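Long-range contact in putative periplasmic protein (Bacteroides eggerthii, PDB 4HBR), which is of unknown function but is a putative periplasmic protein of the PF11396 (DUF2874) family: residues Gly39-Val44 with Gln56-Thr61. Residues are numbered along the deposited sequence; the frame is centred on the assembly and turned at random.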
loop_
_atom_site.group_PDB
_atom_site.type_symbol
_atom_site.label_atom_id
_atom_site.label_comp_id
_atom_site.label_asym_id
_atom_site.label_seq_id
_atom_site.Cartn_x
_atom_site.Cartn_y
_atom_site.Cartn_z
ATOM N N GLY A 39 5.302 14.207 -0.894
ATOM C CA GLY A 39 5.160 14.087 0.559
ATOM C C GLY A 39 4.649 12.743 1.054
ATOM O O GLY A 39 4.498 12.544 2.268
ATOM N N PHE A 40 4.383 11.798 0.132
ATOM C CA PHE A 40 3.888 10.476 0.518
ATOM C C PHE A 40 4.890 9.389 0.275
ATOM O O PHE A 40 5.510 9.375 -0.787
ATOM C CB PHE A 40 2.604 10.126 -0.256
ATOM C CG PHE A 40 1.404 11.017 -0.020
ATOM C CD1 PHE A 40 0.809 11.095 1.236
ATOM C CD2 PHE A 40 0.831 11.732 -1.068
ATOM C CE1 PHE A 40 -0.317 11.898 1.450
ATOM C CE2 PHE A 40 -0.308 12.521 -0.853
ATOM C CZ PHE A 40 -0.873 12.599 0.405
ATOM N N ASP A 41 5.019 8.453 1.232
ATOM C CA ASP A 41 5.848 7.252 1.072
ATOM C C ASP A 41 5.240 6.423 -0.038
ATOM O O ASP A 41 4.037 6.171 -0.024
ATOM C CB ASP A 41 5.969 6.435 2.375
ATOM C CG ASP A 41 6.755 7.138 3.461
ATOM O OD1 ASP A 41 7.712 7.872 3.126
ATOM O OD2 ASP A 41 6.421 6.949 4.648
ATOM N N THR A 42 6.046 6.102 -1.047
ATOM C CA THR A 42 5.632 5.384 -2.243
ATOM C C THR A 42 6.490 4.153 -2.450
ATOM O O THR A 42 7.700 4.204 -2.267
ATOM C CB THR A 42 5.719 6.341 -3.466
ATOM O OG1 THR A 42 4.991 7.534 -3.178
ATOM C CG2 THR A 42 5.204 5.712 -4.766
ATOM N N ARG A 43 5.862 3.053 -2.846
ATOM C CA ARG A 43 6.523 1.791 -3.159
ATOM C C ARG A 43 6.011 1.312 -4.505
ATOM O O ARG A 43 4.825 1.467 -4.791
ATOM C CB ARG A 43 6.296 0.744 -2.066
ATOM C CG ARG A 43 6.953 1.099 -0.739
ATOM C CD ARG A 43 6.518 0.163 0.389
ATOM N NE ARG A 43 5.063 0.193 0.627
ATOM C CZ ARG A 43 4.395 1.155 1.268
ATOM N NH1 ARG A 43 5.028 2.228 1.725
ATOM N NH2 ARG A 43 3.084 1.056 1.437
ATOM N N VAL A 44 6.914 0.809 -5.367
ATOM C CA VAL A 44 6.575 0.310 -6.710
ATOM C C VAL A 44 7.227 -1.059 -6.879
ATOM O O VAL A 44 8.432 -1.178 -6.675
ATOM C CB VAL A 44 6.962 1.302 -7.871
ATOM C CG1 VAL A 44 6.410 0.826 -9.221
ATOM C CG2 VAL A 44 6.462 2.705 -7.585
ATOM N N GLN A 56 2.029 1.591 -4.383
ATOM C CA GLN A 56 1.412 1.889 -3.092
ATOM C C GLN A 56 1.789 3.291 -2.664
ATOM O O GLN A 56 2.959 3.673 -2.770
ATOM C CB GLN A 56 1.790 0.863 -2.019
ATOM C CG GLN A 56 1.098 -0.481 -2.215
ATOM C CD GLN A 56 1.386 -1.467 -1.131
ATOM O OE1 GLN A 56 2.010 -1.162 -0.105
ATOM N NE2 GLN A 56 0.971 -2.693 -1.366
ATOM N N THR A 57 0.780 4.081 -2.233
ATOM C CA THR A 57 0.919 5.466 -1.748
ATOM C C THR A 57 0.395 5.499 -0.319
ATOM O O THR A 57 -0.796 5.238 -0.113
ATOM C CB THR A 57 0.161 6.442 -2.683
ATOM O OG1 THR A 57 0.727 6.365 -3.985
ATOM C CG2 THR A 57 0.183 7.885 -2.211
ATOM N N ASP A 58 1.274 5.790 0.671
ATOM C CA ASP A 58 0.834 5.870 2.057
ATOM C C ASP A 58 0.259 7.236 2.312
ATOM O O ASP A 58 0.981 8.182 2.590
ATOM C CB ASP A 58 1.947 5.538 3.066
ATOM C CG ASP A 58 2.348 4.078 3.122
ATOM O OD1 ASP A 58 1.582 3.226 2.604
ATOM O OD2 ASP A 58 3.409 3.783 3.707
ATOM N N TRP A 59 -1.052 7.335 2.176
ATOM C CA TRP A 59 -1.848 8.528 2.427
ATOM C C TRP A 59 -1.840 8.838 3.921
ATOM O O TRP A 59 -1.944 10.001 4.293
ATOM C CB TRP A 59 -3.283 8.259 1.953
ATOM C CG TRP A 59 -3.537 8.436 0.486
ATOM C CD1 TRP A 59 -2.851 9.248 -0.376
ATOM C CD2 TRP A 59 -4.702 7.980 -0.234
ATOM N NE1 TRP A 59 -3.475 9.268 -1.607
ATOM C CE2 TRP A 59 -4.617 8.506 -1.547
ATOM C CE3 TRP A 59 -5.786 7.135 0.096
ATOM C CZ2 TRP A 59 -5.575 8.237 -2.525
ATOM C CZ3 TRP A 59 -6.735 6.856 -0.877
ATOM C CH2 TRP A 59 -6.643 7.425 -2.162
ATOM N N GLU A 60 -1.748 7.774 4.776
ATOM C CA GLU A 60 -1.656 7.767 6.243
ATOM C C GLU A 60 -2.953 8.154 6.973
ATOM O O GLU A 60 -3.244 7.563 8.017
ATOM C CB GLU A 60 -0.508 8.679 6.735
ATOM C CG GLU A 60 0.868 8.135 6.378
ATOM C CD GLU A 60 2.078 8.954 6.782
ATOM O OE1 GLU A 60 1.913 10.058 7.352
ATOM O OE2 GLU A 60 3.206 8.482 6.511
ATOM N N THR A 61 -3.698 9.143 6.463
ATOM C CA THR A 61 -4.916 9.651 7.093
ATOM C C THR A 61 -6.153 9.412 6.215
ATOM O O THR A 61 -6.044 9.357 4.995
ATOM C CB THR A 61 -4.728 11.149 7.434
ATOM O OG1 THR A 61 -4.296 11.866 6.267
ATOM C CG2 THR A 61 -3.718 11.360 8.572
HETATM O O HOH W 1 3.427 8.812 3.498
HETATM O O HOH W 2 4.357 5.250 5.720
HETATM O O HOH W 3 2.696 7.968 -4.506
HETATM O O HOH W 4 4.321 -2.405 1.549
#
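R43 and Q56 face each other as a hydrogen-bonded pair of the antiparallel hairpin formed by strands 40-46 and 52-58, and they show how a pairing made by backbone bonds can be reinforced on one face by side chains. In the backbone, R43 N donates to Q56 O at 3.0 Å and Q56 N returns a bond to R43 O. Farther along, D58 N donates to D41 O, while a water takes the N-H of D41 and donates to D58 O. Between them T42 and T57 form a non-hydrogen-bonded pair, where T42 CA makes a CA-H...O contact with Q56 O.

Ionic and polar side chains occupy the face of R43, Q56 and D58. A bend at chi3 folds the arginine tip back over the neighbouring strand, where it grips D58 end-on: NH2 meets OD1 at 2.9 Å on the syn side but 33° out of the carboxylate plane, while NH1 approaches OD2 at 3.0 Å from above that plane. NH2 also donates to Q56 OE1 at 2.9 Å, on an in-plane lone pair, although the guanidinium and amide planes stand 81° apart. Outside the hairpin, Q56 NE2 bonds to L134 O and D58 OD1 to T87 OG1.

Waters bridge side chains the strands do not join directly: one joins D41 OD2 to D58 OD2, another links T42 OG1 and T57 OG1 on the opposite face.

Where strand 52-58 ends, the edge of W59 meets the face of F40 (planes 67° apart), CD1 lying near its rim; W59 also stacks on W88. T57 CG2 packs against F40 CB at 3.8 Å.

The two-nitrogen grip, aided by Q56, fixes the guanidinium's rotation and probably offsets the charge of D58; the D41, D58 and E60 carboxylates gather nearby, the water between D41 and D58 probably softening their repulsion.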